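Local coordinates for peptidase M28 (Shewanella amazonensis SB2B, PDB 3IIB), which probably works as a two-zinc metallopeptidase of family M28, hydrolysing small peptides with carboxypeptidase or dipeptidase activity, at residues L22-V27 with I411-L416; A136-H141 with R172-D177; V274-A279 with A417-V422; S330-G335 with D396-H401; G335-I340 with A388-D393. One frame throughout, in Å; residues are numbered along the deposited sequence.

Contact 1: residues L22-V27 with I411-L416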
# COMPACT_ATOMS: atom_id res chain seq x y z
N LEU A 22 0.16 6.35 -27.24
CA LEU A 22 0.95 5.14 -27.57
C LEU A 22 1.79 4.64 -26.38
O LEU A 22 1.72 3.48 -26.03
CB LEU A 22 1.83 5.35 -28.81
CG LEU A 22 2.65 4.10 -29.22
CD1 LEU A 22 1.76 2.85 -29.56
CD2 LEU A 22 3.63 4.47 -30.38
N GLY A 23 2.57 5.52 -25.77
CA GLY A 23 3.42 5.13 -24.63
C GLY A 23 2.60 4.46 -23.55
O GLY A 23 2.91 3.34 -23.10
N TYR A 24 1.51 5.11 -23.15
CA TYR A 24 0.64 4.56 -22.10
C TYR A 24 0.03 3.22 -22.57
O TYR A 24 -0.02 2.24 -21.82
CB TYR A 24 -0.49 5.54 -21.74
CG TYR A 24 -1.46 4.92 -20.73
CD1 TYR A 24 -1.21 4.98 -19.37
CD2 TYR A 24 -2.57 4.20 -21.18
CE1 TYR A 24 -2.08 4.40 -18.47
CE2 TYR A 24 -3.43 3.61 -20.29
CZ TYR A 24 -3.18 3.71 -18.94
OH TYR A 24 -4.08 3.12 -18.06
N ASP A 25 -0.41 3.20 -23.82
CA ASP A 25 -1.04 2.00 -24.37
C ASP A 25 -0.09 0.81 -24.38
O ASP A 25 -0.52 -0.32 -24.19
CB ASP A 25 -1.51 2.25 -25.80
CG ASP A 25 -2.67 3.24 -25.90
OD1 ASP A 25 -3.42 3.46 -24.93
OD2 ASP A 25 -2.79 3.82 -26.99
N ILE A 26 1.21 1.05 -24.58
CA ILE A 26 2.17 -0.05 -24.62
C ILE A 26 2.32 -0.63 -23.20
O ILE A 26 2.31 -1.87 -23.01
CB ILE A 26 3.53 0.37 -25.19
CG1 ILE A 26 3.41 0.65 -26.69
CG2 ILE A 26 4.52 -0.75 -25.01
CD1 ILE A 26 4.62 1.32 -27.30
N VAL A 27 2.42 0.23 -22.20
CA VAL A 27 2.57 -0.28 -20.84
C VAL A 27 1.26 -0.89 -20.29
O VAL A 27 1.29 -1.90 -19.53
CB VAL A 27 3.21 0.71 -19.84
CG1 VAL A 27 2.40 1.98 -19.66
CG2 VAL A 27 3.43 -0.00 -18.47
N ILE A 411 1.72 4.81 -12.71
CA ILE A 411 2.32 5.60 -13.79
C ILE A 411 1.47 6.86 -14.00
O ILE A 411 0.24 6.76 -14.19
CB ILE A 411 2.36 4.77 -15.09
CG1 ILE A 411 3.40 3.63 -14.94
CG2 ILE A 411 2.66 5.62 -16.35
CD1 ILE A 411 3.45 2.75 -16.11
N ASN A 412 2.13 8.02 -13.93
CA ASN A 412 1.54 9.29 -14.27
C ASN A 412 1.65 9.42 -15.78
O ASN A 412 2.77 9.46 -16.28
CB ASN A 412 2.30 10.43 -13.60
CG ASN A 412 1.74 11.80 -13.96
OD1 ASN A 412 1.68 12.19 -15.12
ND2 ASN A 412 1.34 12.55 -12.96
N PRO A 413 0.53 9.42 -16.49
CA PRO A 413 0.59 9.39 -17.96
C PRO A 413 1.29 10.61 -18.56
O PRO A 413 1.96 10.48 -19.57
CB PRO A 413 -0.89 9.35 -18.39
CG PRO A 413 -1.58 8.65 -17.23
CD PRO A 413 -0.85 9.21 -16.00
N GLU A 414 1.11 11.78 -17.95
CA GLU A 414 1.77 12.98 -18.46
C GLU A 414 3.28 12.87 -18.31
O GLU A 414 4.01 13.26 -19.22
CB GLU A 414 1.26 14.25 -17.78
CG GLU A 414 -0.21 14.56 -18.07
N ALA A 415 3.75 12.35 -17.18
CA ALA A 415 5.17 12.12 -16.99
C ALA A 415 5.73 11.05 -17.97
O ALA A 415 6.86 11.18 -18.51
CB ALA A 415 5.44 11.70 -15.54
N LEU A 416 4.95 9.98 -18.19
CA LEU A 416 5.36 8.94 -19.14
C LEU A 416 5.54 9.57 -20.54
O LEU A 416 6.54 9.30 -21.22
CB LEU A 416 4.30 7.86 -19.21
CG LEU A 416 4.73 6.63 -20.03
CD1 LEU A 416 5.65 5.72 -19.24
CD2 LEU A 416 3.46 5.84 -20.42
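Leu416, in the first turn of helix 413-432, and Ile411, just before it, press against the first turns of helix 22-33, so this is a helix-to-helix contact made near two N-terminal ends. Leu416 does most of the reaching. With CG anti to the backbone N (chi1 -172°), its CD2 methyl rests on main chain, 3.4 Å from Tyr24 N and 3.5 Å from Gly23 C. One turn on, Val27 and Ile411 meet tip to tip, Val27 CG2 lying 3.6 Å from Ile411 CD1, while Val27 CG1 leans toward Leu416 CD2 at 4.1 Å. Tyr24 closes the outer margin, where its CD1 approaches Pro413 CG obliquely at 4.3 Å. No hydrogen bond crosses the contact. The polar work is local: Asn412 is the N-cap, its OD1 accepting from Ala415 N at 2.9 Å, with the donor standing 37° out of the carbonyl plane. Behind, helix 267-285 covers both partners, Ile276 touching Leu416 and Ala275 touching Ile26. Helix 22-33 thus packs on helices 267-285 and 413-432, as helices pack beside the central sheet in this alpha/beta peptidase fold.

Contact 2: residues A136-H141 with R172-D177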
# COMPACT_ATOMS: atom_id res chain seq x y z
N ALA A 136 18.07 -0.69 8.39
CA ALA A 136 18.36 0.57 7.70
C ALA A 136 17.17 1.10 6.90
O ALA A 136 16.64 0.42 6.08
CB ALA A 136 19.55 0.41 6.76
N LYS A 137 16.82 2.37 7.13
CA LYS A 137 15.77 3.06 6.41
C LYS A 137 16.36 3.70 5.18
O LYS A 137 17.47 4.20 5.23
CB LYS A 137 15.16 4.15 7.29
CG LYS A 137 14.34 3.62 8.45
CD LYS A 137 13.72 4.76 9.27
CE LYS A 137 12.91 4.24 10.43
NZ LYS A 137 12.49 5.35 11.34
N THR A 138 15.59 3.69 4.10
CA THR A 138 16.03 4.24 2.82
C THR A 138 15.51 5.67 2.68
O THR A 138 14.31 5.90 2.75
CB THR A 138 15.51 3.36 1.69
OG1 THR A 138 16.02 2.02 1.87
CG2 THR A 138 15.95 3.87 0.30
N GLU A 139 16.41 6.63 2.53
CA GLU A 139 16.05 8.03 2.32
C GLU A 139 15.44 8.23 0.95
O GLU A 139 15.83 7.58 -0.00
CB GLU A 139 17.28 8.94 2.44
CG GLU A 139 17.88 8.98 3.85
CD GLU A 139 19.17 9.83 3.91
OE1 GLU A 139 19.52 10.47 2.89
OE2 GLU A 139 19.84 9.85 4.97
N ARG A 140 14.48 9.13 0.89
CA ARG A 140 13.86 9.52 -0.38
C ARG A 140 14.71 10.59 -1.07
O ARG A 140 14.99 11.63 -0.46
CB ARG A 140 12.46 10.09 -0.10
CG ARG A 140 11.67 10.42 -1.35
CD ARG A 140 10.31 11.09 -1.03
NE ARG A 140 9.56 10.27 -0.10
CZ ARG A 140 8.86 9.19 -0.42
NH1 ARG A 140 8.74 8.80 -1.66
NH2 ARG A 140 8.23 8.50 0.52
N HIS A 141 15.03 10.36 -2.34
CA HIS A 141 15.80 11.30 -3.18
C HIS A 141 15.35 11.23 -4.61
O HIS A 141 15.05 10.16 -5.15
CB HIS A 141 17.29 10.97 -3.12
CG HIS A 141 17.90 11.20 -1.78
ND1 HIS A 141 18.32 12.45 -1.37
CD2 HIS A 141 18.15 10.36 -0.75
CE1 HIS A 141 18.80 12.36 -0.13
NE2 HIS A 141 18.72 11.10 0.26
N ARG A 172 14.48 -4.68 6.94
CA ARG A 172 13.56 -3.63 6.56
C ARG A 172 13.64 -3.45 5.05
O ARG A 172 14.72 -3.22 4.49
CB ARG A 172 13.90 -2.30 7.22
CG ARG A 172 12.99 -1.12 6.80
CD ARG A 172 13.46 0.20 7.43
NE ARG A 172 13.23 0.25 8.86
CZ ARG A 172 12.10 0.68 9.44
NH1 ARG A 172 11.08 1.16 8.69
NH2 ARG A 172 12.00 0.67 10.76
N SER A 173 12.48 -3.55 4.41
CA SER A 173 12.37 -3.39 2.97
C SER A 173 13.13 -2.17 2.50
O SER A 173 13.09 -1.10 3.15
CB SER A 173 10.91 -3.25 2.56
OG SER A 173 10.26 -4.52 2.54
N ILE A 174 13.82 -2.34 1.36
CA ILE A 174 14.60 -1.27 0.78
C ILE A 174 13.64 -0.39 -0.02
O ILE A 174 13.54 -0.46 -1.25
CB ILE A 174 15.79 -1.79 -0.09
CG1 ILE A 174 16.58 -2.88 0.64
CG2 ILE A 174 16.68 -0.57 -0.49
CD1 ILE A 174 17.15 -2.44 2.01
N GLY A 175 12.91 0.44 0.72
CA GLY A 175 11.78 1.19 0.16
C GLY A 175 11.62 2.45 0.94
O GLY A 175 12.02 2.52 2.10
N THR A 176 11.03 3.44 0.29
CA THR A 176 10.79 4.72 0.91
C THR A 176 9.34 4.90 1.40
O THR A 176 9.01 5.94 2.00
CB THR A 176 11.11 5.83 -0.09
OG1 THR A 176 10.47 5.52 -1.35
CG2 THR A 176 12.60 5.94 -0.30
N ASP A 177 8.48 3.92 1.15
CA ASP A 177 7.09 3.99 1.62
C ASP A 177 6.92 3.66 3.11
O ASP A 177 7.80 3.08 3.73
CB ASP A 177 6.30 2.95 0.86
CG ASP A 177 6.82 1.57 1.12
OD1 ASP A 177 7.92 1.27 0.57
OD2 ASP A 177 6.16 0.82 1.89
O HOH W 1 17.31 -2.31 5.41
O HOH W 2 14.95 0.68 3.94
O HOH W 3 12.77 2.93 4.70
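Lys137 crosses over one face of the Arg172 guanidinium, its CE standing 3.6 Å above the plane toward the rim. Arg172 leaves with CG anti to the backbone N and bends at chi3 (-70°), which turns the flat group under the lysine; Asp135 and Asp207 hold it by salt bridges and probably offset the like charge of Lys137 NZ, 4.7 Å from Arg172 NH2. Both segments run on from the ends of the parallel strands 131-134 and 168-172, which helix 145-163 joins in a beta-alpha-beta crossover. Waters then take over: one bridges Ala136 O to Arg172 O, another accepts from Thr138 N and donates to Gly175 O. Thr138 rests its CB against Gly175 O at 3.6 Å, and its OG1 is hydrogen-bonded to Thr150 OG1 and to a third water that also bonds Ala136 O and Ser173 O. In Thr176, OG1 stands between the backbone N and carbonyl carbon (chi1 48°) and bonds to Asp399, while CG2 tucks in 3.5 Å from Thr138 O. Arg140 crosses at about a right angle, laying a guanidinium face over Thr176 CB, its NH1 bonding to Ser395 O and forming a salt bridge with the same Asp399.

Contact 3: residues V274-A279 with A417-V422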
# COMPACT_ATOMS: atom_id res chain seq x y z
N VAL A 274 10.08 0.11 -21.06
CA VAL A 274 9.76 -0.56 -22.34
C VAL A 274 8.89 0.35 -23.25
O VAL A 274 9.15 0.50 -24.47
CB VAL A 274 9.06 -1.91 -22.09
CG1 VAL A 274 8.55 -2.50 -23.40
CG2 VAL A 274 10.02 -2.88 -21.36
N ALA A 275 7.86 0.95 -22.65
CA ALA A 275 6.92 1.80 -23.37
C ALA A 275 7.58 3.05 -23.84
O ALA A 275 7.29 3.53 -24.94
CB ALA A 275 5.72 2.15 -22.50
N ILE A 276 8.46 3.61 -23.00
CA ILE A 276 9.11 4.88 -23.33
C ILE A 276 9.96 4.71 -24.57
O ILE A 276 9.81 5.46 -25.55
CB ILE A 276 9.93 5.40 -22.14
CG1 ILE A 276 8.99 5.96 -21.08
CG2 ILE A 276 10.96 6.46 -22.59
CD1 ILE A 276 9.60 6.02 -19.65
N VAL A 277 10.86 3.72 -24.54
CA VAL A 277 11.79 3.55 -25.69
C VAL A 277 11.08 3.02 -26.95
O VAL A 277 11.37 3.50 -28.08
CB VAL A 277 13.07 2.74 -25.36
CG1 VAL A 277 13.85 3.42 -24.19
CG2 VAL A 277 12.77 1.25 -25.05
N THR A 278 10.10 2.15 -26.78
CA THR A 278 9.32 1.62 -27.94
C THR A 278 8.48 2.71 -28.60
O THR A 278 8.50 2.87 -29.82
CB THR A 278 8.45 0.43 -27.56
OG1 THR A 278 9.28 -0.58 -26.98
CG2 THR A 278 7.74 -0.16 -28.80
N ALA A 279 7.73 3.46 -27.79
CA ALA A 279 6.95 4.58 -28.32
C ALA A 279 7.82 5.64 -28.98
O ALA A 279 7.48 6.13 -30.06
CB ALA A 279 6.04 5.22 -27.23
N ALA A 417 4.58 10.42 -20.94
CA ALA A 417 4.63 11.10 -22.21
C ALA A 417 5.84 12.01 -22.35
O ALA A 417 6.42 12.11 -23.44
CB ALA A 417 3.30 11.90 -22.47
N GLN A 418 6.22 12.71 -21.29
CA GLN A 418 7.43 13.54 -21.32
C GLN A 418 8.69 12.69 -21.55
O GLN A 418 9.60 13.10 -22.27
CB GLN A 418 7.56 14.35 -20.04
CG GLN A 418 8.68 15.41 -20.08
CD GLN A 418 9.97 14.97 -19.37
OE1 GLN A 418 10.15 13.79 -19.03
NE2 GLN A 418 10.86 15.93 -19.13
N ASN A 419 8.75 11.51 -20.95
CA ASN A 419 9.86 10.62 -21.25
C ASN A 419 9.89 10.15 -22.70
O ASN A 419 10.96 10.11 -23.32
CB ASN A 419 9.84 9.36 -20.38
CG ASN A 419 10.28 9.62 -18.94
OD1 ASN A 419 11.45 9.43 -18.59
ND2 ASN A 419 9.32 10.02 -18.07
N VAL A 420 8.72 9.84 -23.25
CA VAL A 420 8.62 9.44 -24.65
C VAL A 420 9.14 10.59 -25.55
O VAL A 420 9.94 10.36 -26.47
CB VAL A 420 7.18 9.07 -25.04
CG1 VAL A 420 7.12 8.82 -26.52
CG2 VAL A 420 6.73 7.86 -24.27
N ALA A 421 8.74 11.81 -25.19
CA ALA A 421 9.14 13.02 -25.94
C ALA A 421 10.63 13.18 -25.91
O ALA A 421 11.25 13.38 -26.95
CB ALA A 421 8.47 14.30 -25.38
N VAL A 422 11.23 13.08 -24.71
CA VAL A 422 12.68 13.31 -24.57
C VAL A 422 13.50 12.18 -25.23
O VAL A 422 14.52 12.45 -25.87
CB VAL A 422 13.07 13.43 -23.10
CG1 VAL A 422 14.59 13.65 -23.02
CG2 VAL A 422 12.34 14.62 -22.48
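Ile276 and Asn419 cross obliquely at the middle of a buried helix pair, with Val420 and Ala279 beside them. The axes of the segments 274-279 and 417-422 approach to 8.3 Å at a crossing angle of -41°, and the backbones come nearest at Ile276 and Val420, whose CA atoms are 4.8 Å apart.

Apolar contacts carry the join. Ile276 lays its long branch along the base of Asn419, CD1 reaching 3.4 Å from Asn419 CB; its CG2, anti to the backbone N, faces Asn419 O at 3.7 Å. Val420 puts both methyls against the same helix. Its CG1 meets Ala279 CB at 3.8 Å, and CG2 sits 3.9 Å from Ile276 CA, close to the helix main chain. An alanine at Ile276 removes both outer branches, which would probably open a gap beside Asn419 CB and strip that flank of its apolar cover.

Hydrogen bonds stay off the interface itself. The amide of Asn419 points past the isoleucine, ND2 bonding to Ala415 O within its own helix and to Gly335 O. On the other helix Thr278 OG1 donates to Val274 O at 2.7 Å, reaching that oxygen from the face opposite to Thr278 N.

Around the pair, Val277 and Thr278 rest on strand 293-300, and Ala275 and Ala279 touch helix 22-33. Close packing of helices through alanine and branched aliphatic residues, one of them seated on the central sheet, is typical of the alpha/beta catalytic domain of M28 peptidases.

Contact 4: residues S330-G335 with D396-H401. With ZN (zinc ion), chain C.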
# COMPACT_ATOMS: atom_id res chain seq x y z
N SER A 330 16.21 3.55 -20.29
CA SER A 330 15.17 4.04 -19.38
C SER A 330 14.86 2.91 -18.37
O SER A 330 14.27 1.88 -18.74
CB SER A 330 13.92 4.39 -20.14
OG SER A 330 12.90 4.98 -19.30
N ASP A 331 15.25 3.12 -17.12
CA ASP A 331 14.95 2.15 -16.04
C ASP A 331 14.96 2.87 -14.69
O ASP A 331 15.65 2.48 -13.76
CB ASP A 331 15.95 1.01 -16.01
CG ASP A 331 15.57 -0.04 -14.99
OD1 ASP A 331 14.37 -0.21 -14.78
OD2 ASP A 331 16.45 -0.72 -14.46
N PHE A 332 14.17 3.92 -14.60
CA PHE A 332 13.91 4.59 -13.33
C PHE A 332 12.46 5.07 -13.30
O PHE A 332 12.16 6.19 -12.87
CB PHE A 332 14.94 5.69 -13.11
CG PHE A 332 15.09 6.13 -11.69
CD1 PHE A 332 14.77 5.31 -10.62
CD2 PHE A 332 15.57 7.41 -11.40
CE1 PHE A 332 14.92 5.74 -9.35
CE2 PHE A 332 15.76 7.83 -10.09
CZ PHE A 332 15.43 7.00 -9.06
N GLY A 333 11.57 4.18 -13.72
CA GLY A 333 10.12 4.40 -13.66
C GLY A 333 9.61 5.31 -14.74
O GLY A 333 10.09 5.24 -15.87
N ALA A 334 8.61 6.13 -14.40
CA ALA A 334 7.91 7.00 -15.36
C ALA A 334 8.02 8.47 -15.03
O ALA A 334 7.44 9.29 -15.74
CB ALA A 334 6.43 6.61 -15.48
N GLY A 335 8.79 8.81 -13.98
CA GLY A 335 8.96 10.22 -13.60
C GLY A 335 9.64 11.02 -14.69
O GLY A 335 10.45 10.48 -15.43
N ASP A 396 9.32 9.23 -5.96
CA ASP A 396 8.30 8.26 -5.52
C ASP A 396 8.60 6.81 -5.94
O ASP A 396 7.88 5.90 -5.55
CB ASP A 396 6.90 8.66 -5.98
CG ASP A 396 6.72 8.56 -7.49
OD1 ASP A 396 7.74 8.63 -8.24
OD2 ASP A 396 5.53 8.47 -7.93
N TYR A 397 9.68 6.59 -6.68
CA TYR A 397 9.93 5.28 -7.32
C TYR A 397 10.06 4.16 -6.30
O TYR A 397 9.48 3.08 -6.48
CB TYR A 397 11.20 5.39 -8.15
CG TYR A 397 11.58 4.16 -8.92
CD1 TYR A 397 10.93 3.83 -10.10
CD2 TYR A 397 12.65 3.37 -8.49
CE1 TYR A 397 11.35 2.72 -10.84
CE2 TYR A 397 13.02 2.23 -9.21
CZ TYR A 397 12.38 1.94 -10.39
OH TYR A 397 12.75 0.85 -11.13
N PHE A 398 10.80 4.40 -5.23
CA PHE A 398 11.01 3.37 -4.22
C PHE A 398 9.88 3.21 -3.22
O PHE A 398 9.96 2.38 -2.30
CB PHE A 398 12.40 3.55 -3.55
CG PHE A 398 13.55 3.35 -4.53
CD1 PHE A 398 13.82 2.09 -5.04
CD2 PHE A 398 14.26 4.41 -5.01
CE1 PHE A 398 14.82 1.88 -5.95
CE2 PHE A 398 15.26 4.22 -5.92
CZ PHE A 398 15.53 2.94 -6.41
N ASP A 399 8.78 3.93 -3.43
CA ASP A 399 7.51 3.57 -2.77
C ASP A 399 6.90 2.30 -3.35
O ASP A 399 6.18 1.60 -2.64
CB ASP A 399 6.49 4.67 -2.84
CG ASP A 399 6.92 5.94 -2.13
OD1 ASP A 399 7.89 5.93 -1.34
OD2 ASP A 399 6.27 6.97 -2.37
N TYR A 400 7.17 2.01 -4.62
CA TYR A 400 6.49 0.91 -5.31
C TYR A 400 7.40 -0.13 -5.90
O TYR A 400 6.98 -1.27 -6.08
CB TYR A 400 5.55 1.45 -6.40
CG TYR A 400 4.81 2.69 -6.01
CD1 TYR A 400 3.87 2.67 -4.99
CD2 TYR A 400 5.03 3.89 -6.68
CE1 TYR A 400 3.18 3.82 -4.63
CE2 TYR A 400 4.36 5.03 -6.32
CZ TYR A 400 3.43 4.99 -5.30
OH TYR A 400 2.75 6.13 -4.96
N HIS A 401 8.65 0.26 -6.22
CA HIS A 401 9.68 -0.61 -6.78
C HIS A 401 9.73 -1.92 -6.02
O HIS A 401 9.88 -1.90 -4.85
CB HIS A 401 11.00 0.14 -6.66
CG HIS A 401 12.24 -0.64 -6.94
ND1 HIS A 401 13.00 -1.20 -5.93
CD2 HIS A 401 12.92 -0.85 -8.09
CE1 HIS A 401 14.07 -1.76 -6.46
NE2 HIS A 401 14.06 -1.53 -7.76
ZN ZN C . 14.70 -1.81 -13.38
O HOH W 4 12.34 1.32 -13.70
O HOH W 5 15.23 -0.17 -11.74
O HOH W 6 15.48 -3.12 -12.17
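Phe332 drives its edge into one face of Tyr397 in a T-shaped pair, the centroids 4.9 Å apart and the planes at 67°. This is the tight half of the contact. Phe332 CE1 comes to 3.4 Å from Tyr397 CD2, and Phe398 joins at the side with CE2 3.8 Å from Phe332 CE1. Tyr397 in turn sets the edge carrying CD2 over the centre of the Phe398 ring, which should limit the rotation of the rings. Main chain comes against the ring of the tyrosine as well: Gly333 N lies 3.2 Å from Tyr397 CE1, and any CB on Gly333 would run into that ring.

The other half is bridged by water. Tyr397 extends with CG anti to the backbone N (chi1 -178°) and brings OH to the zinc site, where waters rather than side chains bridge the segments. One water, 2.6 Å from Tyr397 OH, also accepts from Gly333 N and donates to Asp331 OD1. A second lies 2.8 Å from the same hydroxyl and is itself a ligand of the zinc ion. A phenylalanine in place of Tyr397 keeps the ring but lacks the hydroxyl, and would probably leave both waters without their shared partner and the metal-bound one less well placed.

Asp331 grips the zinc with both oxygens, its carboxylate nearly perpendicular to the tyrosine ring, and His257 and Asp269 complete the protein ligands. Asp269 also binds the second zinc ion, an arrangement typical of the co-catalytic two-zinc centre of M28 peptidases.

Contact 5: residues G335-I340 with A388-D393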
# COMPACT_ATOMS: atom_id res chain seq x y z
N GLY A 335 8.79 8.81 -13.98
CA GLY A 335 8.96 10.22 -13.60
C GLY A 335 9.64 11.02 -14.69
O GLY A 335 10.45 10.48 -15.43
N PRO A 336 9.37 12.34 -14.78
CA PRO A 336 9.93 13.07 -15.91
C PRO A 336 11.45 13.21 -15.82
O PRO A 336 12.04 13.26 -14.72
CB PRO A 336 9.26 14.46 -15.84
CG PRO A 336 8.66 14.52 -14.51
CD PRO A 336 8.52 13.18 -13.93
N ILE A 337 12.06 13.32 -17.00
CA ILE A 337 13.47 13.60 -17.15
C ILE A 337 13.74 15.08 -16.86
O ILE A 337 13.07 15.96 -17.41
CB ILE A 337 13.98 13.21 -18.57
CG1 ILE A 337 13.86 11.70 -18.70
CG2 ILE A 337 15.45 13.65 -18.76
CD1 ILE A 337 13.86 11.19 -20.11
N TYR A 338 14.75 15.32 -16.04
CA TYR A 338 15.16 16.70 -15.64
C TYR A 338 16.59 17.09 -16.05
O TYR A 338 16.95 18.27 -15.95
CB TYR A 338 14.98 16.92 -14.12
CG TYR A 338 15.84 16.01 -13.26
CD1 TYR A 338 17.13 16.37 -12.89
CD2 TYR A 338 15.36 14.77 -12.83
CE1 TYR A 338 17.92 15.50 -12.11
CE2 TYR A 338 16.11 13.94 -12.04
CZ TYR A 338 17.40 14.28 -11.70
OH TYR A 338 18.15 13.40 -10.92
N GLN A 339 17.36 16.15 -16.55
CA GLN A 339 18.77 16.39 -16.89
C GLN A 339 19.25 15.25 -17.78
O GLN A 339 18.84 14.08 -17.59
CB GLN A 339 19.62 16.47 -15.61
CG GLN A 339 21.07 16.88 -15.84
CD GLN A 339 21.73 17.25 -14.52
OE1 GLN A 339 21.14 18.00 -13.74
NE2 GLN A 339 22.96 16.76 -14.27
N ILE A 340 20.12 15.57 -18.74
CA ILE A 340 20.86 14.54 -19.45
C ILE A 340 22.34 14.66 -19.14
O ILE A 340 22.97 15.67 -19.39
CB ILE A 340 20.61 14.55 -20.98
CG1 ILE A 340 19.13 14.35 -21.27
CG2 ILE A 340 21.53 13.47 -21.70
CD1 ILE A 340 18.72 14.53 -22.73
N ALA A 388 24.58 7.90 -22.52
CA ALA A 388 23.94 9.00 -21.81
C ALA A 388 23.07 8.43 -20.69
O ALA A 388 22.59 7.28 -20.77
CB ALA A 388 23.09 9.86 -22.77
N SER A 389 22.90 9.22 -19.63
CA SER A 389 21.95 8.93 -18.56
C SER A 389 20.93 10.06 -18.60
O SER A 389 21.25 11.23 -18.29
CB SER A 389 22.64 8.90 -17.20
OG SER A 389 23.42 7.72 -17.04
N LEU A 390 19.72 9.70 -18.97
CA LEU A 390 18.62 10.63 -19.06
C LEU A 390 17.92 10.53 -17.70
O LEU A 390 17.18 9.56 -17.41
CB LEU A 390 17.72 10.26 -20.25
CG LEU A 390 18.38 10.50 -21.63
CD1 LEU A 390 19.12 9.23 -22.08
CD2 LEU A 390 17.37 10.88 -22.68
N ARG A 391 18.19 11.52 -16.87
CA ARG A 391 17.90 11.40 -15.43
C ARG A 391 16.42 11.61 -15.18
O ARG A 391 15.91 12.69 -15.45
CB ARG A 391 18.68 12.46 -14.68
CG ARG A 391 20.21 12.36 -14.83
CD ARG A 391 20.77 11.09 -14.22
NE ARG A 391 22.24 11.07 -14.26
CZ ARG A 391 22.99 10.03 -13.90
NH1 ARG A 391 22.43 8.88 -13.48
NH2 ARG A 391 24.32 10.13 -13.97
N GLN A 392 15.75 10.60 -14.62
CA GLN A 392 14.34 10.68 -14.25
C GLN A 392 14.18 11.08 -12.80
O GLN A 392 14.99 10.68 -11.98
CB GLN A 392 13.67 9.33 -14.42
CG GLN A 392 13.58 8.86 -15.87
CD GLN A 392 12.88 7.56 -15.97
OE1 GLN A 392 13.49 6.46 -15.85
NE2 GLN A 392 11.57 7.63 -16.17
N ASP A 393 13.10 11.80 -12.52
CA ASP A 393 12.68 12.09 -11.14
C ASP A 393 12.11 10.81 -10.52
O ASP A 393 11.02 10.35 -10.88
CB ASP A 393 11.66 13.22 -11.08
CG ASP A 393 11.30 13.63 -9.65
OD1 ASP A 393 11.30 12.79 -8.72
OD2 ASP A 393 11.01 14.82 -9.45
O HOH W 7 10.43 7.76 -11.71
O HOH W 8 17.73 10.57 -11.54
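Tyr338 and Arg391 meet where two antiparallel strands run side by side, and backbone hydrogen bonds hold the pair together. Tyr338 N donates to Arg391 O at 2.9 Å and Arg391 N to Gln339 O at 2.7 Å. Beyond them Asp393 N reaches Pro336 O at 2.8 Å. Ile337 with Gln392 and Ile340 with Leu390 are non-hydrogen-bonded pairs, so Tyr338 and Gln339 together stand opposite Arg391: a beta bulge.

Among side-chain polar contacts, Gln392 NE2 gives a bond to Gly335 O at 3.2 Å, on a lone pair of that carbonyl, besides its bond to Gly333 O. One water links Gly335 N to Asp393 O; another links Tyr338 OH to Gln392 O.

The aromatic contact is CH-pi. With CG held between its backbone N and carbonyl carbon (chi1 62°), Tyr338 folds back over the neighbouring strand, and Arg391 CB sits 4.0 Å from the ring centroid. The arginine then bends at chi2, and its NE forms a salt bridge with Asp341.

Apolar packing falls on the face of Ile337, Ile340 and Leu390. Ile340 and Leu390 lie side by side, Ile340 CD1 3.9 Å from Leu390 CD2, and Ile337 CD1 is 4.0 Å from Leu390 CB. Helix 413-432 covers this face through Asn419 and Phe426, while strand 365-366 pairs with the far edge of strand 337-343 to complete a small three-stranded sheet.

How the contacts relate
Contacts 1, 3 and 4 are buried, whereas contacts 2 and 5 are partly open. Helix 413-432 unites contacts 1 and 3, whose centres lie 8 Å apart and whose chemistry is mainly apolar. The same helix serves contact 5, since Gln418 and Asn419 send amides to Ile337 O and Gly335 O. Contacts 4 and 5 share Gly335, and Gln392 ties the small sheet to the loop carrying the zinc ligand. Contact 4, nearest the centre of the chain, adds aromatic, metal and water chemistry. Contact 2 lies apart from contacts 1 and 3 and depends on waters and charged groups; it meets contact 4 through Thr176 with Phe398 and Asp399.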